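PDB 3N29: carboxynorspermidine decarboxylase from Campylobacter jejuni subsp. jejuni 81116, which catalyses the pyridoxal-5'-phosphate-dependent decarboxylation of carboxynorspermidine to norspermidine, probably as the last step of norspermidine synthesis. Local coordinates for residues C58-S63 with H240-G245; C160-S165 with K217-K222; K225-M230 with D260-Q265; V282-D287 with I297-S302; S301-M306 with T348-D353. All coordinates share one frame; numbering follows the deposited sequence.

Contact 1. Residues C58-S63 with H240-G245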
# COMPACT_ATOMS: atom_id res chain seq x y z
N CYS A 58 11.53 6.54 24.17
CA CYS A 58 12.44 5.51 24.53
C CYS A 58 12.88 5.58 25.99
O CYS A 58 13.01 4.50 26.61
CB CYS A 58 13.63 5.51 23.63
SG CYS A 58 13.19 4.93 21.88
N GLU A 59 13.06 6.77 26.51
CA GLU A 59 13.37 6.96 27.95
C GLU A 59 12.32 6.26 28.78
O GLU A 59 12.62 5.49 29.70
CB GLU A 59 13.37 8.44 28.35
CG GLU A 59 14.61 9.17 27.98
CD GLU A 59 14.52 10.73 28.17
OE1 GLU A 59 13.58 11.25 28.80
OE2 GLU A 59 15.43 11.44 27.69
N LEU A 60 11.04 6.53 28.43
CA LEU A 60 9.90 5.98 29.11
C LEU A 60 9.83 4.47 29.02
O LEU A 60 9.59 3.81 30.05
CB LEU A 60 8.58 6.68 28.65
CG LEU A 60 7.27 6.25 29.30
CD1 LEU A 60 7.32 6.52 30.90
CD2 LEU A 60 6.05 6.98 28.68
N LEU A 61 10.04 3.90 27.84
CA LEU A 61 10.07 2.45 27.64
C LEU A 61 11.26 1.82 28.39
O LEU A 61 11.14 0.73 28.95
CB LEU A 61 10.18 2.09 26.14
CG LEU A 61 8.96 2.62 25.30
CD1 LEU A 61 9.26 2.49 23.83
CD2 LEU A 61 7.76 1.82 25.67
N ALA A 62 12.40 2.47 28.34
CA ALA A 62 13.56 2.05 29.20
C ALA A 62 13.23 2.10 30.71
O ALA A 62 13.64 1.20 31.42
CB ALA A 62 14.82 2.88 28.89
N SER A 63 12.46 3.08 31.17
CA SER A 63 11.97 3.17 32.55
C SER A 63 11.11 1.96 32.97
O SER A 63 11.19 1.42 34.10
CB SER A 63 11.17 4.44 32.76
OG SER A 63 11.11 4.75 34.14
N HIS A 240 0.07 0.90 24.44
CA HIS A 240 0.18 2.28 23.96
C HIS A 240 0.88 3.05 25.08
O HIS A 240 0.36 4.05 25.60
CB HIS A 240 -1.27 2.82 23.80
CG HIS A 240 -1.46 3.74 22.64
ND1 HIS A 240 -0.44 4.14 21.82
CD2 HIS A 240 -2.60 4.28 22.13
CE1 HIS A 240 -0.92 4.93 20.87
NE2 HIS A 240 -2.23 5.02 21.02
N ILE A 241 2.05 2.58 25.43
CA ILE A 241 2.78 3.02 26.61
C ILE A 241 3.12 4.49 26.60
O ILE A 241 3.19 5.15 27.68
CB ILE A 241 4.07 2.17 26.75
CG1 ILE A 241 3.71 0.71 27.05
CG2 ILE A 241 4.97 2.70 27.95
CD1 ILE A 241 4.85 -0.28 26.91
N THR A 242 3.36 5.03 25.42
CA THR A 242 3.83 6.39 25.31
C THR A 242 2.69 7.39 24.98
O THR A 242 2.93 8.58 24.86
CB THR A 242 4.91 6.51 24.24
OG1 THR A 242 4.38 6.04 22.99
CG2 THR A 242 6.12 5.72 24.64
N LYS A 243 1.47 6.91 24.93
CA LYS A 243 0.33 7.81 24.77
C LYS A 243 0.01 8.45 26.11
O LYS A 243 0.09 7.82 27.19
CB LYS A 243 -0.90 7.08 24.27
CG LYS A 243 -2.14 7.98 24.05
CD LYS A 243 -3.11 7.39 23.05
CE LYS A 243 -4.56 7.98 23.17
NZ LYS A 243 -4.53 9.47 23.25
N LYS A 244 -0.35 9.72 26.04
CA LYS A 244 -0.63 10.47 27.25
C LYS A 244 -1.80 9.79 27.96
O LYS A 244 -2.77 9.38 27.33
CB LYS A 244 -0.90 11.97 26.92
CG LYS A 244 -2.09 12.23 25.99
CD LYS A 244 -2.38 13.79 25.78
CE LYS A 244 -3.42 14.08 24.62
NZ LYS A 244 -3.01 13.50 23.29
N GLY A 245 -1.68 9.61 29.26
CA GLY A 245 -2.73 8.94 30.02
C GLY A 245 -2.49 7.44 30.28
O GLY A 245 -3.13 6.85 31.16
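Apolar packing of a helix against a turn joins Leu60 and Leu61, on helix 51-68, to Ile241 and Thr242, in the loop that follows barrel strand 232-234. No hydrogen bond crosses. The loop bends in a type I turn from His240 to Lys243, which offers Ile241 and Thr242, its two central residues, to the helix. Leu61 carries the closer side-chain contact: Leu61 CD2 sits 3.7 Å from Ile241 CG2 and 3.8 Å from Ile241 CD1, so one methyl touches both branches of the isoleucine. Ile241 CG2 lies trans to the backbone N while CG1 (chi1 -66°) stands beside it, which turns both branches toward Leu61 CD2. Leu60 reaches past the side chain to the turn itself, with Leu60 CD2 3.5 Å from Ile241 O and 4.1 Å from Thr242 CA. Branched aliphatic residues suit an interface crossed by no hydrogen bond. Thr242 serves both demands, Thr242 CG2 lying 4.3 Å from Leu61 CG while OG1 bonds to Ala273 O. Although Ile241 comes within about 8 Å of the bound cofactor, the contact is structural: Leu61 continues onto Leu92 and Val274, while Cys58 and Glu59 lean on helix 85-91.

Contact 2. Residues C160-S165 with K217-K222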
# COMPACT_ATOMS: atom_id res chain seq x y z
N CYS A 160 0.69 -18.37 21.53
CA CYS A 160 -0.55 -18.85 22.15
C CYS A 160 -1.72 -17.99 21.65
O CYS A 160 -1.63 -16.75 21.65
CB CYS A 160 -0.42 -18.66 23.63
SG CYS A 160 0.93 -19.69 24.30
N ASN A 161 -2.79 -18.64 21.23
CA ASN A 161 -3.99 -17.96 20.78
C ASN A 161 -4.79 -17.76 22.05
O ASN A 161 -5.32 -18.68 22.58
CB ASN A 161 -4.77 -18.81 19.78
CG ASN A 161 -6.05 -18.15 19.33
OD1 ASN A 161 -6.55 -17.25 20.03
ND2 ASN A 161 -6.63 -18.61 18.16
N VAL A 162 -4.88 -16.56 22.56
CA VAL A 162 -5.56 -16.40 23.83
C VAL A 162 -7.07 -16.40 23.73
O VAL A 162 -7.76 -16.73 24.73
CB VAL A 162 -5.01 -15.22 24.57
CG1 VAL A 162 -5.84 -14.93 25.82
CG2 VAL A 162 -3.57 -15.55 24.93
N GLU A 163 -7.62 -16.14 22.52
CA GLU A 163 -9.08 -16.28 22.28
C GLU A 163 -9.90 -15.33 23.18
O GLU A 163 -10.63 -15.76 24.07
CB GLU A 163 -9.57 -17.73 22.51
CG GLU A 163 -9.05 -18.84 21.56
CD GLU A 163 -9.85 -20.15 21.70
OE1 GLU A 163 -9.47 -21.08 22.49
OE2 GLU A 163 -10.91 -20.23 21.04
N PHE A 164 -9.78 -14.05 22.91
CA PHE A 164 -10.39 -13.04 23.77
C PHE A 164 -10.80 -11.79 22.97
O PHE A 164 -10.23 -11.51 21.91
CB PHE A 164 -9.42 -12.71 24.91
CG PHE A 164 -10.04 -11.89 26.02
CD1 PHE A 164 -11.24 -12.30 26.62
CD2 PHE A 164 -9.43 -10.70 26.45
CE1 PHE A 164 -11.83 -11.55 27.64
CE2 PHE A 164 -10.02 -9.94 27.45
CZ PHE A 164 -11.23 -10.37 28.06
N SER A 165 -11.81 -11.07 23.46
CA SER A 165 -12.27 -9.83 22.82
C SER A 165 -11.34 -8.67 23.19
O SER A 165 -11.50 -7.55 22.72
CB SER A 165 -13.70 -9.50 23.28
OG SER A 165 -13.71 -9.14 24.66
N LYS A 217 -5.10 -12.26 32.59
CA LYS A 217 -6.03 -13.12 33.32
C LYS A 217 -6.47 -14.34 32.50
O LYS A 217 -6.49 -15.48 33.04
CB LYS A 217 -7.23 -12.34 33.84
CG LYS A 217 -6.86 -11.28 34.89
CD LYS A 217 -8.10 -10.70 35.60
CE LYS A 217 -7.73 -9.38 36.24
NZ LYS A 217 -8.70 -8.80 37.21
N VAL A 218 -6.82 -14.10 31.22
CA VAL A 218 -7.26 -15.18 30.34
C VAL A 218 -6.10 -16.12 29.96
O VAL A 218 -6.21 -17.34 29.96
CB VAL A 218 -7.97 -14.63 29.08
CG1 VAL A 218 -8.39 -15.81 28.15
CG2 VAL A 218 -9.14 -13.78 29.48
N PHE A 219 -4.95 -15.54 29.69
CA PHE A 219 -3.75 -16.34 29.41
C PHE A 219 -3.35 -17.27 30.57
O PHE A 219 -3.01 -18.45 30.34
CB PHE A 219 -2.63 -15.38 29.08
CG PHE A 219 -1.30 -16.04 28.83
CD1 PHE A 219 -1.11 -16.87 27.74
CD2 PHE A 219 -0.21 -15.79 29.66
CE1 PHE A 219 0.16 -17.47 27.48
CE2 PHE A 219 1.06 -16.37 29.42
CZ PHE A 219 1.24 -17.22 28.34
N GLU A 220 -3.36 -16.76 31.81
CA GLU A 220 -3.05 -17.63 32.94
C GLU A 220 -4.11 -18.69 33.19
O GLU A 220 -3.81 -19.82 33.57
CB GLU A 220 -2.81 -16.81 34.23
CG GLU A 220 -1.67 -15.84 34.06
CD GLU A 220 -1.36 -15.11 35.36
OE1 GLU A 220 -1.17 -15.79 36.37
OE2 GLU A 220 -1.31 -13.87 35.36
N GLU A 221 -5.36 -18.33 32.96
CA GLU A 221 -6.43 -19.27 33.17
C GLU A 221 -6.27 -20.44 32.17
O GLU A 221 -6.31 -21.60 32.59
CB GLU A 221 -7.77 -18.57 33.05
CG GLU A 221 -8.92 -19.33 33.61
CD GLU A 221 -10.13 -19.23 32.70
OE1 GLU A 221 -11.16 -18.68 33.13
OE2 GLU A 221 -10.02 -19.66 31.53
N LYS A 222 -6.03 -20.15 30.90
CA LYS A 222 -5.97 -21.19 29.89
C LYS A 222 -4.62 -21.91 29.73
O LYS A 222 -4.59 -23.09 29.37
CB LYS A 222 -6.41 -20.64 28.52
CG LYS A 222 -7.91 -20.41 28.33
CD LYS A 222 -8.16 -19.63 26.98
CE LYS A 222 -9.60 -19.77 26.40
NZ LYS A 222 -10.25 -18.45 26.04
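Val162 turns CG1 trans to its backbone N (chi1 172°), and Val218 does the same with its own CG1 (chi1 179°); the two methyls meet at 3.6 Å between Val162 CG1 and Val218 CG1. This is packing on the rim of the beta/alpha-barrel: the loop leaving barrel strand 155-159 lies against helix 209-223, which follows the next strand, 198-200. On the helix, Val218, Phe219 and Lys222 all meet Val162; Val218 also meets Phe164, Phe219 also meets Cys160, and Lys222 also lies beside Glu163.

Phe164 lays one ring face on Val218. The methyl CG2 of Val218 stands 3.9 Å from the centroid of the Phe164 ring and 13° off its normal, a CH-pi contact almost over the centre, while Ser165 OG lies over the opposite face near the rim. Phe219 is used differently. Its edge receives sulfur, with Cys160 SG in the ring plane and 4.0 Å from Phe219 CE1, and Val162 CG2 approaches the same ring obliquely. Cysteine fits here because the sulfur is polarisable and slim enough for a buried site beside a ring. Phe201, Phe223 and Phe258 also touch the Phe219 ring.

At Lys222 the chemistry becomes polar. The residue runs its aliphatic chain past Val162 O, as a long flexible residue can, and then bends at its last torsion. Glu163 OE1 lies near the ammonium group but, 4.5 Å from Lys222 NZ, makes no salt bridge; Lys222 NZ makes a weak bond of 3.3 Å to Val162 O.

Contact 3. Residues K225-M230 with D260-Q265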
# COMPACT_ATOMS: atom_id res chain seq x y z
N LYS A 225 -0.89 -23.86 33.41
CA LYS A 225 -0.22 -25.09 33.80
C LYS A 225 1.12 -25.30 33.06
O LYS A 225 1.97 -26.06 33.52
CB LYS A 225 -1.16 -26.30 33.66
CG LYS A 225 -1.09 -27.03 32.35
CD LYS A 225 -2.28 -27.99 32.13
CE LYS A 225 -1.98 -29.41 32.54
NZ LYS A 225 -2.84 -30.35 31.72
N TRP A 226 1.34 -24.58 31.96
CA TRP A 226 2.60 -24.69 31.23
C TRP A 226 3.56 -23.50 31.38
O TRP A 226 4.61 -23.51 30.79
CB TRP A 226 2.30 -24.90 29.73
CG TRP A 226 1.44 -26.09 29.51
CD1 TRP A 226 1.78 -27.40 29.72
CD2 TRP A 226 0.12 -26.09 29.05
NE1 TRP A 226 0.73 -28.22 29.42
CE2 TRP A 226 -0.32 -27.44 29.02
CE3 TRP A 226 -0.76 -25.08 28.67
CZ2 TRP A 226 -1.59 -27.80 28.58
CZ3 TRP A 226 -2.03 -25.43 28.25
CH2 TRP A 226 -2.44 -26.79 28.20
N ILE A 227 3.21 -22.47 32.13
CA ILE A 227 3.99 -21.23 32.16
C ILE A 227 5.20 -21.42 33.09
O ILE A 227 6.31 -20.94 32.81
CB ILE A 227 3.10 -20.07 32.61
CG1 ILE A 227 1.97 -19.81 31.59
CG2 ILE A 227 3.86 -18.80 32.79
CD1 ILE A 227 0.94 -18.71 32.11
N GLY A 228 5.00 -22.20 34.16
CA GLY A 228 6.04 -22.38 35.19
C GLY A 228 7.29 -23.04 34.67
O GLY A 228 8.39 -22.85 35.22
N GLN A 229 7.16 -23.81 33.59
CA GLN A 229 8.29 -24.56 33.08
C GLN A 229 9.13 -23.75 32.11
O GLN A 229 10.19 -24.21 31.66
CB GLN A 229 7.83 -25.90 32.48
CG GLN A 229 7.02 -25.72 31.14
CD GLN A 229 6.15 -26.91 30.82
OE1 GLN A 229 5.35 -27.37 31.65
NE2 GLN A 229 6.26 -27.40 29.57
N MET A 230 8.67 -22.55 31.75
CA MET A 230 9.32 -21.76 30.71
C MET A 230 10.41 -20.88 31.32
O MET A 230 10.42 -20.61 32.55
CB MET A 230 8.24 -20.94 29.98
CG MET A 230 7.17 -21.76 29.25
SD MET A 230 7.92 -22.72 27.99
CE MET A 230 6.64 -23.87 27.54
N ASP A 260 7.72 -12.80 38.76
CA ASP A 260 8.02 -13.38 40.08
C ASP A 260 7.23 -14.67 40.29
O ASP A 260 7.74 -15.65 40.83
CB ASP A 260 7.66 -12.37 41.17
CG ASP A 260 8.63 -11.21 41.22
OD1 ASP A 260 9.70 -11.30 40.56
OD2 ASP A 260 8.32 -10.18 41.86
N LYS A 261 5.97 -14.64 39.85
CA LYS A 261 5.04 -15.74 40.10
C LYS A 261 5.57 -16.98 39.41
O LYS A 261 5.60 -18.07 40.00
CB LYS A 261 3.66 -15.36 39.58
CG LYS A 261 2.58 -16.40 39.81
CD LYS A 261 1.23 -15.98 39.28
CE LYS A 261 0.23 -17.11 39.48
NZ LYS A 261 -1.12 -16.76 38.99
N TYR A 262 5.98 -16.83 38.15
CA TYR A 262 6.33 -17.99 37.34
C TYR A 262 7.83 -18.19 37.20
O TYR A 262 8.24 -19.16 36.57
CB TYR A 262 5.68 -17.89 35.95
CG TYR A 262 4.17 -17.98 35.99
CD1 TYR A 262 3.52 -19.18 36.28
CD2 TYR A 262 3.38 -16.86 35.75
CE1 TYR A 262 2.13 -19.25 36.32
CE2 TYR A 262 2.00 -16.94 35.78
CZ TYR A 262 1.38 -18.12 36.07
OH TYR A 262 0.01 -18.17 36.11
N GLY A 263 8.63 -17.24 37.69
CA GLY A 263 10.08 -17.27 37.54
C GLY A 263 10.56 -17.20 36.12
O GLY A 263 11.38 -18.05 35.70
N VAL A 264 10.02 -16.20 35.38
CA VAL A 264 10.25 -16.04 33.97
C VAL A 264 10.72 -14.59 33.65
O VAL A 264 10.44 -13.64 34.37
CB VAL A 264 8.97 -16.37 33.10
CG1 VAL A 264 8.64 -17.84 33.14
CG2 VAL A 264 7.77 -15.51 33.49
N GLN A 265 11.50 -14.48 32.60
CA GLN A 265 11.92 -13.19 32.08
C GLN A 265 10.74 -12.79 31.13
O GLN A 265 10.34 -13.55 30.26
CB GLN A 265 13.20 -13.39 31.28
CG GLN A 265 13.68 -12.16 30.44
CD GLN A 265 13.88 -10.99 31.33
OE1 GLN A 265 13.11 -10.03 31.32
NE2 GLN A 265 14.88 -11.08 32.14
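The loop 225-230 closes in a type I turn from Ile227 to Met230, with Met230 N bonded to Ile227 O, and it faces the end of helix 248-262, where Gly263 leaves helical geometry with positive phi; Gly228 and Tyr262 come nearest, 4.9 Å between their CA atoms. Gly263, lacking a side chain, adopts its positive phi readily, which suits it to the abrupt exit from the helix.

Tyr262 and Ile227 dominate. The methyl CG2 of Ile227 lies over one face of the Tyr262 ring, displaced toward its CG rim, at 3.5 Å from the centroid and 19° off the normal. This CH-pi contact is tight, 3.3 Å between Ile227 CG2 and Tyr262 CG. Ile227 CG1 is trans to the carbonyl carbon (chi1 -64°), which carries Ile227 CD1 along the same ring to 4.0 Å from Tyr262 CZ, so a beta-branched residue covers its length with two methyls. Lys261 CG lies over the opposite face. The hydroxyl bonds to Glu220 OE1 on helix 209-223, whose carboxylate also pairs with Lys261.

Val264 packs beside the turn. Val264 CG1 rests 3.3 Å from Met230 O and 3.9 Å from Ile227 O, while its side chain also packs on Phe258. The arrangement belongs to the outer layer of the parallel beta/alpha-barrel, where the connection into strand 232-234 runs beside the connection from helix 248-262 into strand 265-268.

Contact 4. Residues V282-D287 with I297-S302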
# COMPACT_ATOMS: atom_id res chain seq x y z
N VAL A 282 5.54 16.23 5.79
CA VAL A 282 5.49 17.59 5.36
C VAL A 282 5.33 17.66 3.87
O VAL A 282 6.09 16.99 3.16
CB VAL A 282 6.77 18.37 5.79
CG1 VAL A 282 6.59 19.84 5.32
CG2 VAL A 282 6.94 18.22 7.31
N ALA A 283 4.35 18.39 3.38
CA ALA A 283 4.05 18.43 1.96
C ALA A 283 3.86 19.87 1.61
O ALA A 283 3.72 20.73 2.51
CB ALA A 283 2.73 17.64 1.71
N SER A 284 3.90 20.20 0.34
CA SER A 284 3.60 21.54 -0.10
C SER A 284 2.28 21.60 -0.87
O SER A 284 1.95 20.65 -1.60
CB SER A 284 4.73 22.01 -1.09
OG SER A 284 5.99 22.12 -0.36
N VAL A 285 1.61 22.73 -0.76
CA VAL A 285 0.57 23.16 -1.71
C VAL A 285 1.14 23.46 -3.08
O VAL A 285 1.82 24.44 -3.25
CB VAL A 285 -0.27 24.33 -1.13
CG1 VAL A 285 -1.45 24.69 -2.08
CG2 VAL A 285 -0.71 24.04 0.38
N VAL A 286 0.81 22.64 -4.07
CA VAL A 286 1.20 22.83 -5.41
C VAL A 286 0.21 23.65 -6.21
O VAL A 286 0.58 24.44 -7.06
CB VAL A 286 1.46 21.49 -6.11
CG1 VAL A 286 1.93 21.69 -7.59
CG2 VAL A 286 2.52 20.69 -5.25
N ASP A 287 -1.07 23.45 -5.95
CA ASP A 287 -2.12 24.20 -6.64
C ASP A 287 -3.32 24.34 -5.73
O ASP A 287 -3.49 23.56 -4.86
CB ASP A 287 -2.52 23.51 -7.94
CG ASP A 287 -3.19 24.47 -8.99
OD1 ASP A 287 -3.12 25.69 -8.86
OD2 ASP A 287 -3.79 23.93 -9.90
N ILE A 297 -4.28 21.09 -3.66
CA ILE A 297 -3.68 19.87 -4.18
C ILE A 297 -2.22 19.87 -3.72
O ILE A 297 -1.46 20.78 -4.06
CB ILE A 297 -3.75 19.86 -5.65
CG1 ILE A 297 -5.23 19.97 -6.08
CG2 ILE A 297 -3.09 18.60 -6.21
CD1 ILE A 297 -5.51 19.88 -7.65
N LEU A 298 -1.86 18.87 -2.98
CA LEU A 298 -0.56 18.78 -2.36
C LEU A 298 0.37 17.87 -3.14
O LEU A 298 -0.08 17.04 -3.97
CB LEU A 298 -0.66 18.27 -0.95
CG LEU A 298 -1.74 18.93 -0.13
CD1 LEU A 298 -1.73 18.33 1.26
CD2 LEU A 298 -1.65 20.48 -0.19
N ASP A 299 1.67 17.87 -2.76
CA ASP A 299 2.64 16.94 -3.38
C ASP A 299 2.83 15.63 -2.62
O ASP A 299 3.92 14.99 -2.58
CB ASP A 299 3.98 17.66 -3.69
CG ASP A 299 4.71 18.20 -2.45
OD1 ASP A 299 4.20 18.03 -1.35
OD2 ASP A 299 5.80 18.82 -2.61
N THR A 300 1.76 15.18 -1.99
CA THR A 300 1.79 13.95 -1.27
C THR A 300 0.44 13.28 -1.55
O THR A 300 -0.42 13.86 -2.22
CB THR A 300 2.04 14.12 0.25
OG1 THR A 300 2.38 12.87 0.81
CG2 THR A 300 0.80 14.65 1.07
N SER A 301 0.36 12.04 -1.19
CA SER A 301 -0.84 11.21 -1.51
C SER A 301 -1.27 10.42 -0.31
O SER A 301 -0.45 9.77 0.39
CB SER A 301 -0.57 10.31 -2.70
OG SER A 301 -1.34 9.13 -2.65
N SER A 302 -2.58 10.45 -0.02
CA SER A 302 -3.10 9.64 1.08
C SER A 302 -2.87 8.19 0.75
O SER A 302 -2.32 7.47 1.59
CB SER A 302 -4.60 9.97 1.32
OG SER A 302 -5.28 9.75 0.09
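A classic beta bulge interrupts the antiparallel hairpin of strands 279-290 and 294-298 in the sheet domain: Val286 and Asp287 both face Ile297. Ile297 O accepts from Val286 N at 2.9 Å and from Asp287 N at 3.3 Å, the latter donor in the carbonyl plane, and Ile297 N returns a bond to Asp287 O. The neighbouring Val285 and Leu298 form a non-hydrogen-bonded pair whose side chains share one sheet face, Val285 CG2 touching Leu298 CD2 at 3.7 Å. The small Ala283 lets Thr300 CG2 come within 3.6 Å of Ala283 CB.

Beyond Leu298 the second strand ends, and Asp299 takes over the pairing. Its N donates to Ser284 O, while its carboxylate reaches across to the first strand, with CG between the backbone N and the carbonyl carbon (chi1 62°). The short acid thus acts as a substitute backbone acceptor, and its other oxygen, OD2, makes a hydrogen bond to Thr44 and a salt bridge to Lys122 of the second subunit. Val286 CG2 covers Asp299 CB, and Val286 also packs on Phe121 of that subunit, placing this part of the hairpin at the dimer interface. Ser284 N meets Asp299 OD1 at 2.8 Å, nearly straight at 165° but from above the carboxylate plane.

Contact 5. Residues S301-M306 with T348-D353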
# COMPACT_ATOMS: atom_id res chain seq x y z
N SER A 301 0.36 12.04 -1.19
CA SER A 301 -0.84 11.21 -1.51
C SER A 301 -1.27 10.42 -0.31
O SER A 301 -0.45 9.77 0.39
CB SER A 301 -0.57 10.31 -2.70
OG SER A 301 -1.34 9.13 -2.65
N SER A 302 -2.58 10.45 -0.02
CA SER A 302 -3.10 9.64 1.08
C SER A 302 -2.87 8.19 0.75
O SER A 302 -2.32 7.47 1.59
CB SER A 302 -4.60 9.97 1.32
OG SER A 302 -5.28 9.75 0.09
N GLU A 303 -3.20 7.78 -0.47
CA GLU A 303 -3.12 6.36 -0.88
C GLU A 303 -1.69 5.77 -0.84
O GLU A 303 -1.47 4.66 -0.35
CB GLU A 303 -3.63 6.23 -2.30
CG GLU A 303 -3.47 4.79 -2.87
CD GLU A 303 -4.79 4.01 -2.84
OE1 GLU A 303 -5.87 4.66 -2.63
OE2 GLU A 303 -4.72 2.76 -3.05
N ALA A 304 -0.71 6.57 -1.28
CA ALA A 304 0.66 6.07 -1.43
C ALA A 304 1.51 6.34 -0.21
O ALA A 304 2.44 5.54 0.08
CB ALA A 304 1.28 6.70 -2.69
N HIS A 305 1.22 7.44 0.52
CA HIS A 305 2.11 7.95 1.60
C HIS A 305 1.53 7.89 3.01
O HIS A 305 2.28 7.89 3.98
CB HIS A 305 2.56 9.40 1.27
CG HIS A 305 3.26 9.55 -0.06
ND1 HIS A 305 3.35 10.75 -0.70
CD2 HIS A 305 3.81 8.65 -0.89
CE1 HIS A 305 3.96 10.60 -1.87
NE2 HIS A 305 4.27 9.33 -2.00
N MET A 306 0.17 7.80 3.15
CA MET A 306 -0.45 7.61 4.44
C MET A 306 -1.50 6.51 4.24
O MET A 306 -2.69 6.75 4.48
CB MET A 306 -1.11 8.92 5.00
CG MET A 306 -0.09 10.13 5.32
SD MET A 306 -0.91 11.68 5.81
CE MET A 306 -1.27 12.43 4.24
N THR A 348 -1.86 11.83 -6.75
CA THR A 348 -2.14 10.72 -7.61
C THR A 348 -3.29 11.11 -8.50
O THR A 348 -4.01 12.12 -8.25
CB THR A 348 -2.45 9.43 -6.87
OG1 THR A 348 -3.72 9.54 -6.25
CG2 THR A 348 -1.34 9.14 -5.83
N CYS A 349 -3.44 10.36 -9.58
CA CYS A 349 -4.61 10.54 -10.46
C CYS A 349 -5.93 9.94 -9.93
O CYS A 349 -6.91 10.01 -10.63
CB CYS A 349 -4.24 10.06 -11.90
SG CYS A 349 -2.83 11.01 -12.56
N LEU A 350 -6.04 9.46 -8.70
CA LEU A 350 -7.28 8.81 -8.22
C LEU A 350 -8.23 9.87 -7.73
O LEU A 350 -7.83 10.78 -7.07
CB LEU A 350 -7.02 7.90 -6.98
CG LEU A 350 -6.06 6.74 -7.19
CD1 LEU A 350 -5.77 6.00 -5.82
CD2 LEU A 350 -6.65 5.83 -8.23
N ALA A 351 -9.50 9.72 -8.03
CA ALA A 351 -10.53 10.65 -7.51
C ALA A 351 -10.59 10.76 -6.00
O ALA A 351 -10.79 11.85 -5.44
CB ALA A 351 -11.89 10.19 -8.04
N GLY A 352 -10.41 9.63 -5.34
CA GLY A 352 -10.50 9.52 -3.85
C GLY A 352 -9.26 9.87 -3.07
O GLY A 352 -9.16 9.58 -1.86
N ASP A 353 -8.29 10.45 -3.73
CA ASP A 353 -7.02 10.86 -3.02
C ASP A 353 -7.28 12.19 -2.37
O ASP A 353 -6.83 13.22 -2.85
CB ASP A 353 -5.83 10.92 -3.97
CG ASP A 353 -4.44 10.91 -3.24
OD1 ASP A 353 -4.44 11.09 -2.01
OD2 ASP A 353 -3.37 10.78 -3.93
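Hydrogen bonding to one carboxylate dominates: Asp353 binds the start of helix 302-305 with both oxygens. Asp353 OD1 accepts from Ser302 N at 2.8 Å, on its syn side, and from Ser302 OG at 2.6 Å, above the carboxylate plane. Ser302 can do both because OG sits between its backbone N and carbonyl carbon (chi1 57°), folded back toward its own amide. Asp353 OD2 takes the hydroxyls Ser301 OG at 2.9 Å and Thr348 OG1 at 2.7 Å, both from the same face of the plane. Serine suits the N-cap because a short hydroxyl can serve two ways: Ser301 OG donates to Asp353 and accepts from Ala304 N at 3.0 Å.

Van der Waals contacts flank these bonds. Thr348 turns CG2 against Ser301, tightly, with 3.4 Å between Thr348 CG2 and Ser301 CB. Leu350 CD1 meets the bent Glu303 chain at about a right angle, 3.5 Å from Glu303 OE1, while Glu303 OE2 forms a salt bridge with Lys382 of the second subunit.

Cys349 touches a bound pyridoxal phosphate, consistent with an active site at the dimer interface. Four donors, together with the N-terminal end of the helix, would be expected to stabilise a buried, charged Asp353 and lower its pKa.

Contacts 1, 2 and 3 belong to the beta/alpha-barrel, and contacts 4 and 5 to the sheet domain. Contacts 2 and 3 touch through the Glu220 link and the packing of Phe219 on Ile227. Contacts 4 and 5 share Ser301 and Ser302, and Thr300 bonds to His305 between them. Contact 4 is the most buried; the others mix buried and more accessible residues, with contacts 2 and 3 including exposed ones. Chemistry follows place: methyls and rings fill the barrel's outer layer, whereas backbone pairing and carboxylate bonds join the sheet domain. Contacts 4 and 5 meet the second subunit at several residues, contact 2 through Asn161. Contact 1 stands apart, about 11 Å at nearest atoms from contact 3.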